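Local coordinates for protein peptidoglycan DD-endopeptidase ShyB (Vibrio cholerae, PDB 2GU1) that hydrolyses the peptide cross-links between peptidoglycan strands as a zinc-dependent DD-endopeptidase, probably for cell wall expansion, and may replace related enzymes during zinc starvation, at residues Y210-S215 / D236-I241; S215-K220 / P231-D236; Y274-L279 / L312-L317. One frame throughout, in Å; residues are numbered along the deposited sequence.

Contact 1: Y210-S215 / D236-I241. With ZN (zinc ion), chain B.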
loop_
_atom_site.group_PDB
_atom_site.type_symbol
_atom_site.label_atom_id
_atom_site.label_comp_id
_atom_site.label_asym_id
_atom_site.label_seq_id
_atom_site.Cartn_x
_atom_site.Cartn_y
_atom_site.Cartn_z
ATOM N N TYR A 210 -18.774 -10.958 -14.761
ATOM C CA TYR A 210 -17.366 -11.360 -14.807
ATOM C C TYR A 210 -16.743 -11.718 -13.456
ATOM O O TYR A 210 -15.520 -11.660 -13.287
ATOM C CB TYR A 210 -16.559 -10.239 -15.462
ATOM C CG TYR A 210 -17.180 -9.725 -16.746
ATOM C CD1 TYR A 210 -17.401 -10.581 -17.827
ATOM C CD2 TYR A 210 -17.540 -8.384 -16.884
ATOM C CE1 TYR A 210 -17.962 -10.113 -19.013
ATOM C CE2 TYR A 210 -18.100 -7.902 -18.070
ATOM C CZ TYR A 210 -18.305 -8.771 -19.128
ATOM O OH TYR A 210 -18.829 -8.303 -20.314
ATOM N N ARG A 211 -17.583 -12.110 -12.504
ATOM C CA ARG A 211 -17.097 -12.442 -11.175
ATOM C C ARG A 211 -16.528 -13.856 -11.042
ATOM O O ARG A 211 -16.092 -14.256 -9.963
ATOM C CB ARG A 211 -18.209 -12.168 -10.148
ATOM C CG ARG A 211 -18.582 -10.687 -10.098
ATOM C CD ARG A 211 -19.620 -10.302 -9.034
ATOM N NE ARG A 211 -19.825 -8.855 -9.054
ATOM C CZ ARG A 211 -20.777 -8.200 -8.397
ATOM N NH1 ARG A 211 -21.649 -8.857 -7.644
ATOM N NH2 ARG A 211 -20.863 -6.877 -8.502
ATOM N N GLN A 212 -16.502 -14.608 -12.138
ATOM C CA GLN A 212 -15.936 -15.954 -12.087
ATOM C C GLN A 212 -14.450 -15.842 -11.742
ATOM O O GLN A 212 -13.697 -15.139 -12.424
ATOM C CB GLN A 212 -16.080 -16.671 -13.435
ATOM C CG GLN A 212 -15.338 -18.003 -13.481
ATOM C CD GLN A 212 -15.390 -18.682 -14.840
ATOM O OE1 GLN A 212 -14.767 -19.728 -15.045
ATOM N NE2 GLN A 212 -16.133 -18.097 -15.773
ATOM N N ILE A 213 -14.035 -16.526 -10.681
ATOM C CA ILE A 213 -12.638 -16.508 -10.262
ATOM C C ILE A 213 -11.893 -17.657 -10.947
ATOM O O ILE A 213 -12.221 -18.826 -10.750
ATOM C CB ILE A 213 -12.524 -16.653 -8.726
ATOM C CG1 ILE A 213 -13.211 -15.466 -8.045
ATOM C CG2 ILE A 213 -11.067 -16.726 -8.310
ATOM C CD1 ILE A 213 -13.289 -15.583 -6.530
ATOM N N THR A 214 -10.896 -17.318 -11.758
ATOM C CA THR A 214 -10.118 -18.325 -12.474
ATOM C C THR A 214 -8.880 -18.763 -11.693
ATOM O O THR A 214 -8.234 -19.749 -12.042
ATOM C CB THR A 214 -9.681 -17.802 -13.863
ATOM O OG1 THR A 214 -8.912 -16.603 -13.711
ATOM C CG2 THR A 214 -10.904 -17.506 -14.725
ATOM N N SER A 215 -8.562 -18.022 -10.635
ATOM C CA SER A 215 -7.412 -18.317 -9.786
ATOM C C SER A 215 -7.481 -17.435 -8.544
ATOM O O SER A 215 -7.388 -16.214 -8.642
ATOM C CB SER A 215 -6.112 -18.042 -10.542
ATOM O OG SER A 215 -4.994 -18.248 -9.700
ATOM N N ASP A 236 -7.998 -13.626 -9.434
ATOM C CA ASP A 236 -8.186 -13.405 -10.869
ATOM C C ASP A 236 -9.640 -13.582 -11.283
ATOM O O ASP A 236 -10.236 -14.626 -11.010
ATOM C CB ASP A 236 -7.314 -14.373 -11.674
ATOM C CG ASP A 236 -5.843 -14.131 -11.458
ATOM O OD1 ASP A 236 -5.510 -13.095 -10.840
ATOM O OD2 ASP A 236 -5.029 -14.956 -11.914
ATOM N N PHE A 237 -10.203 -12.558 -11.930
ATOM C CA PHE A 237 -11.589 -12.583 -12.413
ATOM C C PHE A 237 -11.592 -12.741 -13.933
ATOM O O PHE A 237 -10.739 -12.177 -14.634
ATOM C CB PHE A 237 -12.326 -11.294 -12.017
ATOM C CG PHE A 237 -12.573 -11.166 -10.540
ATOM C CD1 PHE A 237 -13.467 -12.016 -9.894
ATOM C CD2 PHE A 237 -11.888 -10.216 -9.786
ATOM C CE1 PHE A 237 -13.675 -11.923 -8.517
ATOM C CE2 PHE A 237 -12.085 -10.110 -8.412
ATOM C CZ PHE A 237 -12.981 -10.966 -7.771
ATOM N N ALA A 238 -12.547 -13.522 -14.436
ATOM C CA ALA A 238 -12.656 -13.801 -15.862
ATOM C C ALA A 238 -13.274 -12.649 -16.642
ATOM O O ALA A 238 -14.435 -12.716 -17.056
ATOM C CB ALA A 238 -13.473 -15.071 -16.077
ATOM N N THR A 239 -12.496 -11.598 -16.848
ATOM C CA THR A 239 -12.972 -10.427 -17.576
ATOM C C THR A 239 -12.475 -10.362 -19.007
ATOM O O THR A 239 -11.331 -10.709 -19.298
ATOM C CB THR A 239 -12.505 -9.119 -16.914
ATOM O OG1 THR A 239 -11.086 -9.177 -16.714
ATOM C CG2 THR A 239 -13.200 -8.902 -15.598
ATOM N N PRO A 240 -13.342 -9.927 -19.930
ATOM C CA PRO A 240 -12.926 -9.811 -21.327
ATOM C C PRO A 240 -12.113 -8.516 -21.344
ATOM O O PRO A 240 -12.289 -7.679 -20.463
ATOM C CB PRO A 240 -14.246 -9.620 -22.074
ATOM C CG PRO A 240 -15.275 -10.223 -21.157
ATOM C CD PRO A 240 -14.800 -9.775 -19.803
ATOM N N ILE A 241 -11.219 -8.352 -22.312
ATOM C CA ILE A 241 -10.466 -7.114 -22.395
ATOM C C ILE A 241 -11.533 -6.045 -22.626
ATOM O O ILE A 241 -12.426 -6.240 -23.457
ATOM C CB ILE A 241 -9.503 -7.129 -23.606
ATOM C CG1 ILE A 241 -8.477 -8.248 -23.431
ATOM C CG2 ILE A 241 -8.823 -5.778 -23.751
ATOM C CD1 ILE A 241 -7.516 -8.427 -24.611
HETATM ZN ZN ZN B . -3.498 -13.125 -10.559
HETATM O O HOH W 1 -6.042 -16.624 -14.128
#
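The antiparallel strand pair 213-215 and 235-237 of the M23 peptidase sheet carries the zinc ligand D236, and the contact runs from it into the loop residues up to P240. I213 and F237 form a non-hydrogen-bonded pair. I213 runs alongside the F237 ring, with I213 CG1 3.6 Å from F237 CE1. R211 O sits at the edge of the F237 ring, in its plane. Backbone bonds hold the two segments together: A238 N gives to Q212 O at 2.8 Å, T214 N to D236 O at 2.9 Å and D236 N to S215 O at 2.8 Å.

Beyond the pair, the proline ring of P240 comes in across Y210. P240 CD lies over one face of the Y210 ring, 3.5 Å from its centroid, in a CH-pi contact. A238 is the centre of an inverse gamma turn, closed by T239 N to F237 O.

D236 OD1 binds the zinc ion at 2.0 Å. A water gives a hydrogen bond to D236 OD2, and the same water lies 2.9 Å from T214 OG1, to which it is also hydrogen-bonded. T214 OG1 stands between its backbone N and carbonyl carbon (chi1 58°), which brings it near D236 CB. The water thus links the carboxylate to T214 on the paired segment. H232 and H313 complete the protein ligands, the His-Asp-His zinc site of M23 metallopeptidases.

Contact 2: S215-K220 / P231-D236. With ZN (zinc ion), chain B.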
loop_
_atom_site.group_PDB
_atom_site.type_symbol
_atom_site.label_atom_id
_atom_site.label_comp_id
_atom_site.label_asym_id
_atom_site.label_seq_id
_atom_site.Cartn_x
_atom_site.Cartn_y
_atom_site.Cartn_z
ATOM N N SER A 215 -8.562 -18.022 -10.635
ATOM C CA SER A 215 -7.412 -18.317 -9.786
ATOM C C SER A 215 -7.481 -17.435 -8.544
ATOM O O SER A 215 -7.388 -16.214 -8.642
ATOM C CB SER A 215 -6.112 -18.042 -10.542
ATOM O OG SER A 215 -4.994 -18.248 -9.700
ATOM N N GLY A 216 -7.644 -18.056 -7.379
ATOM C CA GLY A 216 -7.750 -17.299 -6.144
ATOM C C GLY A 216 -6.442 -17.031 -5.427
ATOM O O GLY A 216 -5.372 -17.420 -5.892
ATOM N N PHE A 217 -6.545 -16.360 -4.284
ATOM C CA PHE A 217 -5.402 -16.008 -3.445
ATOM C C PHE A 217 -4.738 -17.278 -2.916
ATOM O O PHE A 217 -5.425 -18.177 -2.436
ATOM C CB PHE A 217 -5.890 -15.165 -2.258
ATOM C CG PHE A 217 -4.793 -14.669 -1.351
ATOM C CD1 PHE A 217 -4.060 -13.530 -1.680
ATOM C CD2 PHE A 217 -4.526 -15.311 -0.141
ATOM C CE1 PHE A 217 -3.080 -13.028 -0.812
ATOM C CE2 PHE A 217 -3.550 -14.820 0.732
ATOM C CZ PHE A 217 -2.825 -13.677 0.395
ATOM N N ASN A 218 -3.411 -17.353 -3.006
ATOM C CA ASN A 218 -2.670 -18.514 -2.510
ATOM C C ASN A 218 -1.192 -18.186 -2.349
ATOM O O ASN A 218 -0.415 -18.277 -3.297
ATOM C CB ASN A 218 -2.832 -19.715 -3.445
ATOM C CG ASN A 218 -2.020 -20.923 -2.986
ATOM O OD1 ASN A 218 -1.642 -21.028 -1.814
ATOM N ND2 ASN A 218 -1.758 -21.842 -3.908
ATOM N N PRO A 219 -0.788 -17.807 -1.128
ATOM C CA PRO A 219 0.589 -17.446 -0.783
ATOM C C PRO A 219 1.581 -18.601 -0.796
ATOM O O PRO A 219 2.796 -18.381 -0.803
ATOM C CB PRO A 219 0.436 -16.824 0.602
ATOM C CG PRO A 219 -0.669 -17.634 1.191
ATOM C CD PRO A 219 -1.664 -17.705 0.054
ATOM N N LYS A 220 1.067 -19.826 -0.800
ATOM C CA LYS A 220 1.924 -21.007 -0.807
ATOM C C LYS A 220 2.035 -21.673 -2.175
ATOM O O LYS A 220 2.665 -22.723 -2.302
ATOM C CB LYS A 220 1.419 -22.030 0.220
ATOM C CG LYS A 220 1.605 -21.597 1.672
ATOM C CD LYS A 220 0.940 -22.572 2.649
ATOM C CE LYS A 220 1.511 -23.986 2.546
ATOM N NZ LYS A 220 2.952 -24.063 2.935
ATOM N N PRO A 231 4.018 -17.106 -4.608
ATOM C CA PRO A 231 2.668 -16.720 -4.193
ATOM C C PRO A 231 1.818 -15.956 -5.195
ATOM O O PRO A 231 2.313 -15.118 -5.955
ATOM C CB PRO A 231 2.922 -15.903 -2.931
ATOM C CG PRO A 231 4.217 -15.209 -3.257
ATOM C CD PRO A 231 5.035 -16.336 -3.863
ATOM N N HIS A 232 0.531 -16.284 -5.204
ATOM C CA HIS A 232 -0.418 -15.571 -6.040
ATOM C C HIS A 232 -1.086 -14.707 -4.984
ATOM O O HIS A 232 -1.926 -15.180 -4.217
ATOM C CB HIS A 232 -1.442 -16.503 -6.672
ATOM C CG HIS A 232 -2.364 -15.804 -7.624
ATOM N ND1 HIS A 232 -3.736 -15.894 -7.536
ATOM C CD2 HIS A 232 -2.105 -14.999 -8.684
ATOM C CE1 HIS A 232 -4.283 -15.176 -8.503
ATOM N NE2 HIS A 232 -3.315 -14.624 -9.212
ATOM N N ASN A 233 -0.687 -13.446 -4.933
ATOM C CA ASN A 233 -1.194 -12.513 -3.940
ATOM C C ASN A 233 -2.468 -11.753 -4.302
ATOM O O ASN A 233 -2.718 -10.668 -3.773
ATOM C CB ASN A 233 -0.073 -11.532 -3.584
ATOM C CG ASN A 233 1.032 -12.189 -2.776
ATOM O OD1 ASN A 233 2.215 -11.904 -2.963
ATOM N ND2 ASN A 233 0.645 -13.070 -1.861
ATOM N N GLY A 234 -3.276 -12.316 -5.192
ATOM C CA GLY A 234 -4.504 -11.644 -5.573
ATOM C C GLY A 234 -5.543 -12.619 -6.094
ATOM O O GLY A 234 -5.339 -13.830 -6.055
ATOM N N THR A 235 -6.661 -12.091 -6.577
ATOM C CA THR A 235 -7.726 -12.929 -7.110
ATOM C C THR A 235 -7.910 -12.601 -8.591
ATOM O O THR A 235 -7.964 -11.427 -8.966
ATOM C CB THR A 235 -9.054 -12.669 -6.364
ATOM O OG1 THR A 235 -8.867 -12.871 -4.961
ATOM C CG2 THR A 235 -10.134 -13.596 -6.854
ATOM N N ASP A 236 -7.998 -13.626 -9.434
ATOM C CA ASP A 236 -8.186 -13.405 -10.869
ATOM C C ASP A 236 -9.640 -13.582 -11.283
ATOM O O ASP A 236 -10.236 -14.626 -11.010
ATOM C CB ASP A 236 -7.314 -14.373 -11.674
ATOM C CG ASP A 236 -5.843 -14.131 -11.458
ATOM O OD1 ASP A 236 -5.510 -13.095 -10.840
ATOM O OD2 ASP A 236 -5.029 -14.956 -11.914
HETATM ZN ZN ZN B . -3.498 -13.125 -10.559
HETATM O O HOH W 2 -9.322 -15.302 -3.756
#
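The H232 imidazole lies beside S215 and G216, with S215 OG over one ring face, 3.4 Å from H232 CE1. H232 CG is anti to the backbone N (chi1 -175°), and this carries the ring to both the metal and G216. H232 NE2 binds the zinc ion at 2.0 Å. At the other nitrogen, H232 ND1 gives a nearly straight hydrogen bond of 2.8 Å to G216 O. The oxygen lies in the ring plane, but the donor stands above the carbonyl plane of G216. Metal and carbonyl together fix the rotation of the ring.

The backbone of H232 is held as well. N218 N gives to H232 O and H232 N to N218 O, both at 2.9 Å, in a single antiparallel bridge. F217 sets its ring edge against the backbone of N233, with F217 CD1 3.5 Å from N233 C. A water accepts from F217 N and is bonded to T235 OG1. N218 OD1 accepts from K220 N in an Asx turn.

The contact continues the pairing of strands 213-215 and 235-237 into loop. F217 also packs on P322 of strand 321-323, and strand 312-318 lies on the other side of strand 235-237.

Contact 3: Y274-L279 / L312-L317. With ZN (zinc ion), chain B.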
loop_
_atom_site.group_PDB
_atom_site.type_symbol
_atom_site.label_atom_id
_atom_site.label_comp_id
_atom_site.label_asym_id
_atom_site.label_seq_id
_atom_site.Cartn_x
_atom_site.Cartn_y
_atom_site.Cartn_z
ATOM N N TYR A 274 -6.166 -0.033 4.581
ATOM C CA TYR A 274 -6.477 -0.701 3.315
ATOM C C TYR A 274 -6.087 -0.036 1.996
ATOM O O TYR A 274 -6.196 1.176 1.833
ATOM C CB TYR A 274 -7.981 -0.968 3.252
ATOM C CG TYR A 274 -8.510 -1.902 4.307
ATOM C CD1 TYR A 274 -8.458 -3.286 4.130
ATOM C CD2 TYR A 274 -9.074 -1.404 5.486
ATOM C CE1 TYR A 274 -8.955 -4.151 5.090
ATOM C CE2 TYR A 274 -9.573 -2.266 6.458
ATOM C CZ TYR A 274 -9.513 -3.639 6.248
ATOM O OH TYR A 274 -10.042 -4.498 7.176
ATOM N N LYS A 275 -5.654 -0.867 1.052
ATOM C CA LYS A 275 -5.317 -0.431 -0.295
ATOM C C LYS A 275 -5.781 -1.581 -1.193
ATOM O O LYS A 275 -5.885 -2.728 -0.744
ATOM C CB LYS A 275 -3.807 -0.254 -0.495
ATOM C CG LYS A 275 -3.115 0.818 0.340
ATOM C CD LYS A 275 -1.639 0.874 -0.055
ATOM C CE LYS A 275 -0.846 1.919 0.735
ATOM N NZ LYS A 275 -0.663 1.522 2.157
ATOM N N THR A 276 -6.061 -1.269 -2.452
ATOM C CA THR A 276 -6.455 -2.287 -3.422
ATOM C C THR A 276 -5.632 -2.037 -4.678
ATOM O O THR A 276 -5.329 -0.881 -5.004
ATOM C CB THR A 276 -7.960 -2.209 -3.786
ATOM O OG1 THR A 276 -8.307 -0.862 -4.134
ATOM C CG2 THR A 276 -8.820 -2.680 -2.622
ATOM N N ARG A 277 -5.248 -3.118 -5.355
ATOM C CA ARG A 277 -4.467 -3.030 -6.588
ATOM C C ARG A 277 -5.233 -3.676 -7.732
ATOM O O ARG A 277 -5.934 -4.679 -7.527
ATOM C CB ARG A 277 -3.139 -3.773 -6.450
ATOM C CG ARG A 277 -2.205 -3.228 -5.411
ATOM C CD ARG A 277 -0.984 -4.121 -5.378
ATOM N NE ARG A 277 0.104 -3.543 -4.612
ATOM C CZ ARG A 277 1.147 -4.238 -4.184
ATOM N NH1 ARG A 277 1.224 -5.536 -4.449
ATOM N NH2 ARG A 277 2.117 -3.636 -3.505
ATOM N N TYR A 278 -5.068 -3.121 -8.932
ATOM C CA TYR A 278 -5.751 -3.619 -10.128
ATOM C C TYR A 278 -4.685 -3.737 -11.232
ATOM O O TYR A 278 -4.146 -2.731 -11.688
ATOM C CB TYR A 278 -6.848 -2.618 -10.537
ATOM C CG TYR A 278 -7.773 -2.201 -9.400
ATOM C CD1 TYR A 278 -9.043 -2.767 -9.255
ATOM C CD2 TYR A 278 -7.358 -1.276 -8.443
ATOM C CE1 TYR A 278 -9.864 -2.426 -8.180
ATOM C CE2 TYR A 278 -8.171 -0.931 -7.363
ATOM C CZ TYR A 278 -9.419 -1.511 -7.234
ATOM O OH TYR A 278 -10.191 -1.212 -6.129
ATOM N N LEU A 279 -4.391 -4.961 -11.666
ATOM C CA LEU A 279 -3.359 -5.190 -12.676
ATOM C C LEU A 279 -3.812 -5.665 -14.051
ATOM O O LEU A 279 -4.949 -6.109 -14.238
ATOM C CB LEU A 279 -2.332 -6.191 -12.150
ATOM C CG LEU A 279 -1.361 -5.782 -11.046
ATOM C CD1 LEU A 279 -2.111 -5.288 -9.824
ATOM C CD2 LEU A 279 -0.483 -7.000 -10.700
ATOM N N LEU A 312 -8.435 -9.882 -14.885
ATOM C CA LEU A 312 -8.137 -8.842 -13.926
ATOM C C LEU A 312 -7.523 -9.542 -12.721
ATOM O O LEU A 312 -8.044 -10.555 -12.239
ATOM C CB LEU A 312 -9.405 -8.111 -13.485
ATOM C CG LEU A 312 -9.212 -7.110 -12.343
ATOM C CD1 LEU A 312 -8.516 -5.856 -12.862
ATOM C CD2 LEU A 312 -10.562 -6.746 -11.745
ATOM N N HIS A 313 -6.393 -9.021 -12.263
ATOM C CA HIS A 313 -5.741 -9.557 -11.079
ATOM C C HIS A 313 -6.040 -8.484 -10.033
ATOM O O HIS A 313 -5.566 -7.353 -10.158
ATOM C CB HIS A 313 -4.232 -9.677 -11.307
ATOM C CG HIS A 313 -3.459 -10.009 -10.070
ATOM N ND1 HIS A 313 -3.086 -11.295 -9.743
ATOM C CD2 HIS A 313 -3.006 -9.220 -9.065
ATOM C CE1 HIS A 313 -2.434 -11.285 -8.593
ATOM N NE2 HIS A 313 -2.373 -10.037 -8.160
ATOM N N PHE A 314 -6.840 -8.837 -9.027
ATOM C CA PHE A 314 -7.252 -7.905 -7.974
ATOM C C PHE A 314 -6.580 -8.222 -6.642
ATOM O O PHE A 314 -6.462 -9.391 -6.250
ATOM C CB PHE A 314 -8.788 -7.963 -7.828
ATOM C CG PHE A 314 -9.345 -7.107 -6.719
ATOM C CD1 PHE A 314 -9.192 -5.726 -6.731
ATOM C CD2 PHE A 314 -10.038 -7.692 -5.660
ATOM C CE1 PHE A 314 -9.728 -4.933 -5.701
ATOM C CE2 PHE A 314 -10.569 -6.921 -4.634
ATOM C CZ PHE A 314 -10.415 -5.533 -4.649
ATOM N N GLU A 315 -6.135 -7.182 -5.941
ATOM C CA GLU A 315 -5.481 -7.381 -4.653
ATOM C C GLU A 315 -6.009 -6.455 -3.573
ATOM O O GLU A 315 -6.396 -5.319 -3.849
ATOM C CB GLU A 315 -3.965 -7.160 -4.783
ATOM C CG GLU A 315 -3.206 -8.330 -5.397
ATOM C CD GLU A 315 -1.702 -8.081 -5.495
ATOM O OE1 GLU A 315 -1.162 -7.288 -4.697
ATOM O OE2 GLU A 315 -1.058 -8.694 -6.370
ATOM N N VAL A 316 -6.051 -6.962 -2.345
ATOM C CA VAL A 316 -6.455 -6.162 -1.201
ATOM C C VAL A 316 -5.257 -6.233 -0.267
ATOM O O VAL A 316 -4.758 -7.324 0.026
ATOM C CB VAL A 316 -7.685 -6.734 -0.460
ATOM C CG1 VAL A 316 -7.971 -5.900 0.796
ATOM C CG2 VAL A 316 -8.903 -6.710 -1.381
ATOM N N LEU A 317 -4.775 -5.075 0.170
ATOM C CA LEU A 317 -3.637 -5.035 1.079
ATOM C C LEU A 317 -4.053 -4.480 2.432
ATOM O O LEU A 317 -4.711 -3.447 2.508
ATOM C CB LEU A 317 -2.512 -4.154 0.519
ATOM C CG LEU A 317 -1.937 -4.437 -0.866
ATOM C CD1 LEU A 317 -0.657 -3.617 -1.032
ATOM C CD2 LEU A 317 -1.632 -5.905 -1.033
HETATM ZN ZN ZN B . -3.498 -13.125 -10.559
#
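The guanidinium of R277 has L317 CD1 over one face, 3.4 Å above its plane, and E315 OE1 near its edge. R277 NH1 bonds E315 OE1 at 3.0 Å in a salt bridge. It meets the syn side of that oxygen, and the guanidinium and carboxylate planes are 52° apart. R277 NH1 also gives a hydrogen bond to H42 O. The H313 ring has the carboxylate of E315 at its edge, and H313 NE2 gives a hydrogen bond of 2.6 Å to E315 OE2 through the anti lone pair. The other ring nitrogen, H313 ND1, binds the zinc ion at 2.0 Å. R277 therefore holds E315, and E315 holds the zinc ligand. The carboxylate probably polarises the imidazole. L279 lies alongside H313, with L279 CD2 3.7 Å from H313 CD2.

These groups share one face of two neighbouring antiparallel strands in the curled sheet of the M23 peptidase domain. R277 and E315 form a hydrogen-bonded pair, as do K275 and L317. L317 N gives to K275 O at 2.8 Å.

On the other face, the Y278 and F314 rings are neighbours, their planes at 47° and Y278 CE1 3.5 Å from F314 CE1. With chi1 at 177°, trans to its own N, the F314 ring reaches across to T276 as well. T276 OG1 and Y278 OH are hydrogen-bonded at 2.8 Å, and T276 OG1 is also bonded to H270 NE2. Y278 packs further on V245 of strand 244-246, and V316 on V323 of strand 321-323.

How the contacts relate
The three contacts meet at one zinc ion: D236 is shared by contacts 1 and 2, contact 2 adds H232, and contact 3 adds H313. Along the chain contact 2 is nested inside the loop closed by contact 1, and contact 3 follows. Their centres are about 11 to 14 Å apart. Strand 235-237 lies between strands 213-215 and 312-318 in the same sheet. It is joined to the latter by probable hydrogen bonds, F237 N to L312 O at 3.0 Å and T235 N to F314 O at 2.7 Å. Because they bind the same zinc ion, D236 OD1 is 3.2 Å from H313 ND1, and H232 NE2 is 3.4 Å from H313 ND1.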